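Local atomic coordinates of N-acetylglucosaminidase (Paenibacillus barengoltzii, PDB entry 6INX), a protein that probably hydrolyses glycosidic bonds at N-acetylglucosamine residues, as a glycoside hydrolase of family 18 built on a TIM barrel. Residues E92-A97 with E139-Q144; G149-L154 with Y176-Q181; R239-V244 with Q253-S258. All coordinates share one frame; numbering follows the deposited sequence.

How the contacts relate
Along the chain the three contacts follow in series, and none nests in or crosses another. Contact 1 closes a loop of 41 residues and joins helices 84-100 and 126-148 on the outside of the barrel. Contact 2 opens just after the second helix. It closes a loop of 21 residues and joins the starts of barrel strands 153-159 and 179-183. The two touch: Leu141 O lies 3.6 Å from Tyr152 CD2. Contact 3 closes a loop of eight residues at the end of strand 237-241, in the antiparallel sheet inserted between barrel strands 230-235 and 320-324. Its centre lies about 45 Å from that of contact 1, across the molecule.

Contact 1: E92-A97 with E139-Q144; sequences ESAVRA and EALDRQ
Val95 packs on Ala140 and Gln144 in a helix-to-helix contact on the outside of the barrel, between helices 84-100 and 126-148. It is a largely buried contact, and no hydrogen bond crosses it. The two helices run in the same general direction. Their axes come within 8.8 Å and cross at -37°. Val95 carries the middle. Its CG1 stands anti to the backbone N (chi1 167°), and this spreads the two methyls over different partners. Val95 CG2 rests against the turn at Ala140, 3.4 Å from Ala140 O and 3.8 Å from Ala140 CB. Val95 CG1 meets the side chain of Gln144, with Gln144 OE1 as its nearest atom at 3.5 Å. The small side chain of Ala140 probably allows the close approach of the valine to the helix backbone. Between the two helices the chain passes through strand 105-109, as expected of a TIM barrel, where helices pack side by side around the parallel strands. Gln144 bends at its second torsion (chi2 60°), which brings the amide across Val95 CG1. The polar end is held within its own helix: OE1 accepts from Arg147 NH1, and NE2 bonds Asp148 OD1. Leu141 sends CD2 toward the neighbouring helix. Leu141 CD2 lies 4.2 Å from Ala94 CB and 4.3 Å from Val95 CG2, so the leucine packs against both residues on the side facing the barrel strands. Ala94 also touches Ile42 of strand 41-43. Ala140 also touches Ala91, one turn before Val95 on helix 84-100, and Gln144 touches Thr99 one turn on.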
loop_
_atom_site.group_PDB
_atom_site.type_symbol
_atom_site.label_atom_id
_atom_site.label_comp_id
_atom_site.label_asym_id
_atom_site.label_seq_id
_atom_site.Cartn_x
_atom_site.Cartn_y
_atom_site.Cartn_z
ATOM N N GLU A 92 -32.116 2.125 -16.952
ATOM C CA GLU A 92 -33.319 1.415 -17.377
ATOM C C GLU A 92 -33.337 -0.018 -16.859
ATOM O O GLU A 92 -34.392 -0.530 -16.463
ATOM C CB GLU A 92 -33.424 1.433 -18.907
ATOM C CG GLU A 92 -33.666 2.815 -19.467
ATOM C CD GLU A 92 -33.345 2.910 -20.946
ATOM O OE1 GLU A 92 -33.111 1.864 -21.563
ATOM O OE2 GLU A 92 -33.305 4.032 -21.484
ATOM N N SER A 93 -32.180 -0.689 -16.869
ATOM C CA SER A 93 -32.142 -2.084 -16.450
ATOM C C SER A 93 -32.279 -2.221 -14.940
ATOM O O SER A 93 -32.746 -3.257 -14.452
ATOM C CB SER A 93 -30.862 -2.748 -16.968
ATOM O OG SER A 93 -29.709 -2.210 -16.337
ATOM N N ALA A 94 -31.886 -1.192 -14.188
ATOM C CA ALA A 94 -32.143 -1.200 -12.752
ATOM C C ALA A 94 -33.635 -1.102 -12.487
ATOM O O ALA A 94 -34.170 -1.803 -11.616
ATOM C CB ALA A 94 -31.408 -0.036 -12.085
ATOM N N VAL A 95 -34.318 -0.246 -13.251
ATOM C CA VAL A 95 -35.766 -0.133 -13.134
ATOM C C VAL A 95 -36.434 -1.445 -13.520
ATOM O O VAL A 95 -37.408 -1.870 -12.889
ATOM C CB VAL A 95 -36.273 1.050 -13.979
ATOM C CG1 VAL A 95 -37.800 0.983 -14.131
ATOM C CG2 VAL A 95 -35.870 2.376 -13.334
ATOM N N ARG A 96 -35.925 -2.104 -14.569
ATOM C CA ARG A 96 -36.447 -3.411 -14.950
ATOM C C ARG A 96 -36.332 -4.409 -13.803
ATOM O O ARG A 96 -37.285 -5.135 -13.503
ATOM C CB ARG A 96 -35.722 -3.923 -16.196
ATOM C CG ARG A 96 -36.267 -5.243 -16.695
ATOM C CD ARG A 96 -35.540 -5.736 -17.931
ATOM N NE ARG A 96 -36.240 -6.870 -18.531
ATOM C CZ ARG A 96 -35.921 -7.416 -19.700
ATOM N NH1 ARG A 96 -34.904 -6.938 -20.405
ATOM N NH2 ARG A 96 -36.621 -8.443 -20.164
ATOM N N ALA A 97 -35.188 -4.422 -13.119
ATOM C CA ALA A 97 -34.989 -5.366 -12.025
ATOM C C ALA A 97 -36.021 -5.166 -10.921
ATOM O O ALA A 97 -36.626 -6.134 -10.438
ATOM C CB ALA A 97 -33.565 -5.228 -11.484
ATOM N N GLU A 139 -31.748 8.809 -10.695
ATOM C CA GLU A 139 -32.865 9.504 -11.330
ATOM C C GLU A 139 -33.925 8.527 -11.816
ATOM O O GLU A 139 -35.126 8.745 -11.603
ATOM C CB GLU A 139 -32.347 10.375 -12.474
ATOM C CG GLU A 139 -31.675 11.643 -11.972
ATOM C CD GLU A 139 -30.825 12.330 -13.024
ATOM O OE1 GLU A 139 -30.593 11.739 -14.098
ATOM O OE2 GLU A 139 -30.374 13.465 -12.772
ATOM N N ALA A 140 -33.504 7.431 -12.457
ATOM C CA ALA A 140 -34.461 6.470 -13.000
ATOM C C ALA A 140 -35.179 5.719 -11.892
ATOM O O ALA A 140 -36.395 5.496 -11.968
ATOM C CB ALA A 140 -33.744 5.480 -13.924
ATOM N N LEU A 141 -34.443 5.321 -10.850
ATOM C CA LEU A 141 -35.063 4.611 -9.738
ATOM C C LEU A 141 -36.038 5.510 -8.988
ATOM O O LEU A 141 -37.092 5.045 -8.547
ATOM C CB LEU A 141 -33.982 4.057 -8.807
ATOM C CG LEU A 141 -33.265 2.832 -9.382
ATOM C CD1 LEU A 141 -32.000 2.540 -8.593
ATOM C CD2 LEU A 141 -34.195 1.633 -9.397
ATOM N N ASP A 142 -35.715 6.800 -8.853
ATOM C CA ASP A 142 -36.639 7.729 -8.209
ATOM C C ASP A 142 -37.904 7.911 -9.039
ATOM O O ASP A 142 -39.010 7.966 -8.490
ATOM C CB ASP A 142 -35.957 9.069 -7.970
ATOM C CG ASP A 142 -35.067 9.061 -6.736
ATOM O OD1 ASP A 142 -35.017 8.032 -6.017
ATOM O OD2 ASP A 142 -34.425 10.099 -6.488
ATOM N N ARG A 143 -37.770 7.990 -10.362
ATOM C CA ARG A 143 -38.959 8.072 -11.204
ATOM C C ARG A 143 -39.838 6.840 -11.040
ATOM O O ARG A 143 -41.072 6.944 -11.001
ATOM C CB ARG A 143 -38.556 8.274 -12.663
ATOM C CG ARG A 143 -38.138 9.701 -12.973
ATOM C CD ARG A 143 -39.333 10.641 -13.010
ATOM N NE ARG A 143 -40.284 10.233 -14.036
ATOM C CZ ARG A 143 -41.515 9.790 -13.796
ATOM N NH1 ARG A 143 -41.978 9.698 -12.544
ATOM N NH2 ARG A 143 -42.284 9.440 -14.817
ATOM N N GLN A 144 -39.232 5.658 -10.944
ATOM C CA GLN A 144 -40.039 4.461 -10.734
ATOM C C GLN A 144 -40.658 4.452 -9.342
ATOM O O GLN A 144 -41.802 4.019 -9.169
ATOM C CB GLN A 144 -39.213 3.201 -10.989
ATOM C CG GLN A 144 -40.028 1.909 -11.008
ATOM C CD GLN A 144 -41.091 1.910 -12.085
ATOM O OE1 GLN A 144 -40.864 2.374 -13.205
ATOM N NE2 GLN A 144 -42.266 1.387 -11.753
#

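Contact 2: G149-L154 with Y176-Q181; sequences GRHYWL and YLDFVQ
Asp178 reaches across to His151, Trp153 and Leu154 where two neighbouring parallel strands of the TIM barrel, 153-159 and 179-183, begin. With CG anti to the carbonyl carbon (chi1 -66°), its carboxylate extends toward strand 153-159. Asp178 OD1 takes the bond from His151 NE2 at 2.7 Å through its syn lone pair. The acceptor lies close to the imidazole plane, though the carboxylate itself is turned 75° from the ring. Asp178 OD2 accepts from Leu154 N at 2.9 Å and also forms a salt bridge with Arg138. Asp178 N returns a bond to Leu154 O at 2.8 Å, so the two residues are doubly joined. The carboxylate also crosses one face of the Trp153 indole near its rim, at 29° to it, with Asp178 OD1 3.7 Å above the plane. His151 CD2 sits over the indole rim too. Without the carboxylate, as with an alanine at Asp178, His151 NE2 and Leu154 N would probably lose their acceptor, Arg138 a salt-bridge partner, and the imidazole would be less restrained. Farther along, Trp153 CZ3 meets Phe179 CE1 at 3.7 Å, and His29 packs edge-to-face with both rings. Next to the Leu154-Asp178 bonds, Leu177 CD2 rests 3.8 Å from Leu154 CG.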
loop_
_atom_site.group_PDB
_atom_site.type_symbol
_atom_site.label_atom_id
_atom_site.label_comp_id
_atom_site.label_asym_id
_atom_site.label_seq_id
_atom_site.Cartn_x
_atom_site.Cartn_y
_atom_site.Cartn_z
ATOM N N GLY A 149 -45.250 4.762 -5.761
ATOM C CA GLY A 149 -45.599 5.278 -4.450
ATOM C C GLY A 149 -44.663 4.851 -3.344
ATOM O O GLY A 149 -45.106 4.643 -2.206
ATOM N N ARG A 150 -43.371 4.713 -3.637
ATOM C CA ARG A 150 -42.446 4.170 -2.651
ATOM C C ARG A 150 -41.034 4.648 -2.959
ATOM O O ARG A 150 -40.780 5.309 -3.969
ATOM C CB ARG A 150 -42.474 2.647 -2.669
ATOM C CG ARG A 150 -42.123 2.076 -4.035
ATOM C CD ARG A 150 -41.845 0.604 -3.938
ATOM N NE ARG A 150 -40.582 0.381 -3.248
ATOM C CZ ARG A 150 -40.106 -0.818 -2.934
ATOM N NH1 ARG A 150 -40.789 -1.912 -3.245
ATOM N NH2 ARG A 150 -38.943 -0.916 -2.308
ATOM N N HIS A 151 -40.112 4.289 -2.071
ATOM C CA HIS A 151 -38.693 4.566 -2.245
ATOM C C HIS A 151 -38.021 3.339 -2.839
ATOM O O HIS A 151 -38.320 2.207 -2.453
ATOM C CB HIS A 151 -38.054 4.853 -0.886
ATOM C CG HIS A 151 -36.608 5.242 -0.953
ATOM N ND1 HIS A 151 -36.166 6.368 -1.618
ATOM C CD2 HIS A 151 -35.506 4.672 -0.406
ATOM C CE1 HIS A 151 -34.852 6.465 -1.490
ATOM N NE2 HIS A 151 -34.430 5.451 -0.755
ATOM N N TYR A 152 -37.118 3.567 -3.787
ATOM C CA TYR A 152 -36.210 2.530 -4.257
ATOM C C TYR A 152 -34.800 2.942 -3.858
ATOM O O TYR A 152 -34.485 4.135 -3.833
ATOM C CB TYR A 152 -36.309 2.351 -5.770
ATOM C CG TYR A 152 -37.546 1.584 -6.189
ATOM C CD1 TYR A 152 -37.694 0.242 -5.875
ATOM C CD2 TYR A 152 -38.559 2.203 -6.911
ATOM C CE1 TYR A 152 -38.830 -0.462 -6.247
ATOM C CE2 TYR A 152 -39.698 1.513 -7.286
ATOM C CZ TYR A 152 -39.822 0.179 -6.957
ATOM O OH TYR A 152 -40.952 -0.510 -7.335
ATOM N N TRP A 153 -33.976 1.958 -3.505
ATOM C CA TRP A 153 -32.661 2.175 -2.916
ATOM C C TRP A 153 -31.555 2.090 -3.964
ATOM O O TRP A 153 -31.638 1.318 -4.921
ATOM C CB TRP A 153 -32.378 1.125 -1.838
ATOM C CG TRP A 153 -33.281 1.205 -0.641
ATOM C CD1 TRP A 153 -34.637 1.028 -0.620
ATOM C CD2 TRP A 153 -32.890 1.460 0.709
ATOM N NE1 TRP A 153 -35.112 1.163 0.660
ATOM C CE2 TRP A 153 -34.059 1.433 1.495
ATOM C CE3 TRP A 153 -31.665 1.709 1.332
ATOM C CZ2 TRP A 153 -34.040 1.650 2.870
ATOM C CZ3 TRP A 153 -31.646 1.930 2.694
ATOM C CH2 TRP A 153 -32.826 1.893 3.451
ATOM N N LEU A 154 -30.490 2.861 -3.739
ATOM C CA LEU A 154 -29.264 2.742 -4.521
ATOM C C LEU A 154 -28.101 2.856 -3.552
ATOM O O LEU A 154 -28.004 3.838 -2.814
ATOM C CB LEU A 154 -29.172 3.836 -5.593
ATOM C CG LEU A 154 -27.970 3.725 -6.538
ATOM C CD1 LEU A 154 -28.049 2.442 -7.362
ATOM C CD2 LEU A 154 -27.903 4.958 -7.431
ATOM N N TYR A 176 -26.181 10.559 -4.194
ATOM C CA TYR A 176 -27.155 9.728 -4.892
ATOM C C TYR A 176 -27.423 8.403 -4.199
ATOM O O TYR A 176 -28.258 7.628 -4.677
ATOM C CB TYR A 176 -26.686 9.477 -6.328
ATOM C CG TYR A 176 -26.386 10.775 -7.013
ATOM C CD1 TYR A 176 -27.406 11.664 -7.304
ATOM C CD2 TYR A 176 -25.082 11.142 -7.313
ATOM C CE1 TYR A 176 -27.140 12.873 -7.909
ATOM C CE2 TYR A 176 -24.807 12.353 -7.921
ATOM C CZ TYR A 176 -25.843 13.212 -8.211
ATOM O OH TYR A 176 -25.575 14.423 -8.808
ATOM N N LEU A 177 -26.780 8.144 -3.064
ATOM C CA LEU A 177 -26.801 6.830 -2.438
ATOM C C LEU A 177 -27.475 6.868 -1.074
ATOM O O LEU A 177 -27.319 7.833 -0.315
ATOM C CB LEU A 177 -25.379 6.326 -2.237
ATOM C CG LEU A 177 -24.538 6.286 -3.508
ATOM C CD1 LEU A 177 -23.160 5.770 -3.152
ATOM C CD2 LEU A 177 -25.221 5.427 -4.574
ATOM N N ASP A 178 -28.209 5.800 -0.760
ATOM C CA ASP A 178 -28.746 5.655 0.590
ATOM C C ASP A 178 -27.633 5.426 1.596
ATOM O O ASP A 178 -27.678 5.953 2.714
ATOM C CB ASP A 178 -29.744 4.500 0.640
ATOM C CG ASP A 178 -30.983 4.772 -0.176
ATOM O OD1 ASP A 178 -31.959 5.310 0.384
ATOM O OD2 ASP A 178 -30.984 4.472 -1.379
ATOM N N PHE A 179 -26.644 4.616 1.229
ATOM C CA PHE A 179 -25.433 4.487 2.026
ATOM C C PHE A 179 -24.317 3.939 1.150
ATOM O O PHE A 179 -24.542 3.504 0.013
ATOM C CB PHE A 179 -25.629 3.660 3.307
ATOM C CG PHE A 179 -26.254 2.304 3.099
ATOM C CD1 PHE A 179 -27.592 2.097 3.398
ATOM C CD2 PHE A 179 -25.502 1.223 2.666
ATOM C CE1 PHE A 179 -28.169 0.848 3.244
ATOM C CE2 PHE A 179 -26.078 -0.033 2.507
ATOM C CZ PHE A 179 -27.411 -0.217 2.798
ATOM N N VAL A 180 -23.098 4.021 1.691
ATOM C CA VAL A 180 -21.876 3.532 1.066
ATOM C C VAL A 180 -21.360 2.389 1.927
ATOM O O VAL A 180 -21.064 2.587 3.111
ATOM C CB VAL A 180 -20.818 4.644 0.987
ATOM C CG1 VAL A 180 -19.505 4.111 0.382
ATOM C CG2 VAL A 180 -21.348 5.839 0.216
ATOM N N GLN A 181 -21.225 1.201 1.343
ATOM C CA GLN A 181 -20.673 0.058 2.065
ATOM C C GLN A 181 -19.176 0.002 1.809
ATOM O O GLN A 181 -18.745 -0.232 0.677
ATOM C CB GLN A 181 -21.341 -1.226 1.600
ATOM C CG GLN A 181 -22.836 -1.210 1.783
ATOM C CD GLN A 181 -23.478 -2.395 1.137
ATOM O OE1 GLN A 181 -23.516 -2.495 -0.093
ATOM N NE2 GLN A 181 -23.976 -3.318 1.950
#

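Contact 3: R239-V244 with Q253-S258; sequences RMWKDV and QMSPGS
Ser255 OG gives its proton to Lys242 O at 2.6 Å, the one direct hydrogen bond between these segments. The donor lies in the carbonyl plane, with a C=O...donor angle of 148°. OG is anti to the backbone N of its own residue (chi1 176°), which turns the hydroxyl to face the chain at Lys242. Ser255 OG also accepts from Gly257 N at 3.1 Å, and this closes an ST turn. A water completes the set. It donates to Ser255 OG at 2.8 Å and to Ser258 O, and it accepts from Lys242 N at 2.9 Å. Both the N-H and the carbonyl of Lys242 are thus tied to the 253-258 loop, one through water and one directly. Packing contacts flank these bonds. Pro256 CD lies against a carbonyl, 3.4 Å from Asp243 O. Val244 CG1 adds an apolar touch, 3.8 Å from Ser255 CB. Trp241 presents the edge of its indole to the loop: Trp241 CD1 is 3.6 Å from Gly257 O, close to the ring plane, and Ser255 CB also sits at this edge. Outside the two segments, Trp241 NE1 bonds Gln192 O, which probably helps hold the indole in this orientation. Trp241 ends strand 237-241, whose partners 260-264 and 297-299 belong to the antiparallel sheet inserted in the barrel. The chain thus returns to the end of strand 237-241 after an excursion of eight residues, before strand 260-264 begins. Met254 and Ser258 pack on Phe191 and Thr193 of the second subunit, so this loop also lies at the interface with that subunit. Ser255 OG gives its proton to a carbonyl and accepts from Gly257 N and the water, so one hydroxyl both closes the turn and links it to Lys242.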
loop_
_atom_site.group_PDB
_atom_site.type_symbol
_atom_site.label_atom_id
_atom_site.label_comp_id
_atom_site.label_asym_id
_atom_site.label_seq_id
_atom_site.Cartn_x
_atom_site.Cartn_y
_atom_site.Cartn_z
ATOM N N ARG A 239 -8.166 -14.736 4.955
ATOM C CA ARG A 239 -7.088 -14.640 3.980
ATOM C C ARG A 239 -5.883 -15.363 4.564
ATOM O O ARG A 239 -5.694 -15.385 5.781
ATOM C CB ARG A 239 -6.727 -13.169 3.707
ATOM C CG ARG A 239 -7.690 -12.449 2.749
ATOM C CD ARG A 239 -7.410 -12.826 1.308
ATOM N NE ARG A 239 -8.453 -12.341 0.411
ATOM C CZ ARG A 239 -8.391 -12.422 -0.911
ATOM N NH1 ARG A 239 -7.328 -12.951 -1.509
ATOM N NH2 ARG A 239 -9.400 -11.968 -1.640
ATOM N N MET A 240 -5.083 -15.988 3.699
ATOM C CA MET A 240 -4.076 -16.930 4.170
ATOM C C MET A 240 -2.800 -16.813 3.355
ATOM O O MET A 240 -2.845 -16.709 2.129
ATOM C CB MET A 240 -4.621 -18.360 4.054
ATOM C CG MET A 240 -3.635 -19.447 4.446
ATOM S SD MET A 240 -4.405 -21.090 4.422
ATOM C CE MET A 240 -4.688 -21.292 2.672
ATOM N N TRP A 241 -1.661 -16.813 4.048
ATOM C CA TRP A 241 -0.356 -16.824 3.407
ATOM C C TRP A 241 0.385 -18.102 3.789
ATOM O O TRP A 241 0.293 -18.570 4.932
ATOM C CB TRP A 241 0.491 -15.626 3.858
ATOM C CG TRP A 241 0.078 -14.282 3.320
ATOM C CD1 TRP A 241 0.680 -13.592 2.307
ATOM C CD2 TRP A 241 -0.993 -13.457 3.792
ATOM N NE1 TRP A 241 0.049 -12.380 2.115
ATOM C CE2 TRP A 241 -0.978 -12.270 3.018
ATOM C CE3 TRP A 241 -1.966 -13.604 4.789
ATOM C CZ2 TRP A 241 -1.906 -11.246 3.205
ATOM C CZ3 TRP A 241 -2.874 -12.579 4.987
ATOM C CH2 TRP A 241 -2.844 -11.415 4.193
ATOM N N LYS A 242 1.155 -18.635 2.844
ATOM C CA LYS A 242 1.834 -19.907 3.020
ATOM C C LYS A 242 3.345 -19.732 3.121
ATOM O O LYS A 242 3.919 -18.785 2.575
ATOM C CB LYS A 242 1.521 -20.840 1.854
ATOM C CG LYS A 242 0.025 -21.117 1.686
ATOM C CD LYS A 242 -0.232 -21.974 0.456
ATOM C CE LYS A 242 -1.721 -22.271 0.314
ATOM N NZ LYS A 242 -2.028 -23.081 -0.903
ATOM N N ASP A 243 3.977 -20.669 3.834
ATOM C CA ASP A 243 5.435 -20.770 3.886
ATOM C C ASP A 243 6.075 -19.491 4.421
ATOM O O ASP A 243 7.013 -18.939 3.839
ATOM C CB ASP A 243 5.995 -21.187 2.529
ATOM C CG ASP A 243 5.422 -22.511 2.065
ATOM O OD1 ASP A 243 5.456 -23.475 2.863
ATOM O OD2 ASP A 243 4.917 -22.571 0.931
ATOM N N VAL A 244 5.562 -19.029 5.555
ATOM C CA VAL A 244 6.072 -17.795 6.145
ATOM C C VAL A 244 7.020 -18.121 7.292
ATOM O O VAL A 244 6.824 -19.121 8.000
ATOM C CB VAL A 244 4.948 -16.834 6.563
ATOM C CG1 VAL A 244 3.869 -16.761 5.494
ATOM C CG2 VAL A 244 4.355 -17.247 7.848
ATOM N N GLN A 253 5.350 -10.945 8.144
ATOM C CA GLN A 253 6.401 -11.766 7.572
ATOM C C GLN A 253 6.171 -11.919 6.076
ATOM O O GLN A 253 5.046 -11.804 5.578
ATOM C CB GLN A 253 6.403 -13.159 8.208
ATOM C CG GLN A 253 6.580 -13.152 9.716
ATOM C CD GLN A 253 7.841 -12.443 10.141
ATOM O OE1 GLN A 253 8.936 -12.767 9.678
ATOM N NE2 GLN A 253 7.693 -11.447 11.009
ATOM N N MET A 254 7.247 -12.226 5.359
ATOM C CA MET A 254 7.179 -12.325 3.910
ATOM C C MET A 254 6.942 -13.774 3.499
ATOM O O MET A 254 7.670 -14.680 3.918
ATOM C CB MET A 254 8.463 -11.808 3.259
ATOM C CG MET A 254 8.329 -11.626 1.738
ATOM S SD MET A 254 9.901 -11.365 0.906
ATOM C CE MET A 254 10.053 -9.594 1.055
ATOM N N SER A 255 5.914 -13.984 2.674
ATOM C CA SER A 255 5.598 -15.238 2.020
ATOM C C SER A 255 6.136 -15.221 0.594
ATOM O O SER A 255 6.291 -14.151 -0.003
ATOM C CB SER A 255 4.074 -15.391 1.950
ATOM O OG SER A 255 3.709 -16.561 1.236
ATOM N N PRO A 256 6.428 -16.385 0.008
ATOM C CA PRO A 256 6.734 -16.423 -1.433
ATOM C C PRO A 256 5.553 -16.050 -2.312
ATOM O O PRO A 256 5.755 -15.671 -3.471
ATOM C CB PRO A 256 7.145 -17.885 -1.675
ATOM C CG PRO A 256 7.450 -18.439 -0.329
ATOM C CD PRO A 256 6.578 -17.705 0.647
ATOM N N GLY A 257 4.326 -16.155 -1.798
ATOM C CA GLY A 257 3.139 -15.873 -2.576
ATOM C C GLY A 257 2.244 -14.882 -1.849
ATOM O O GLY A 257 2.503 -14.505 -0.707
ATOM N N SER A 258 1.164 -14.513 -2.529
ATOM C CA SER A 258 0.257 -13.522 -1.966
ATOM C C SER A 258 -0.734 -14.180 -1.005
ATOM O O SER A 258 -0.717 -15.393 -0.774
ATOM C CB SER A 258 -0.462 -12.774 -3.082
ATOM O OG SER A 258 -1.249 -13.665 -3.841
HETATM O O HOH W 1 1.141 -17.145 0.320
#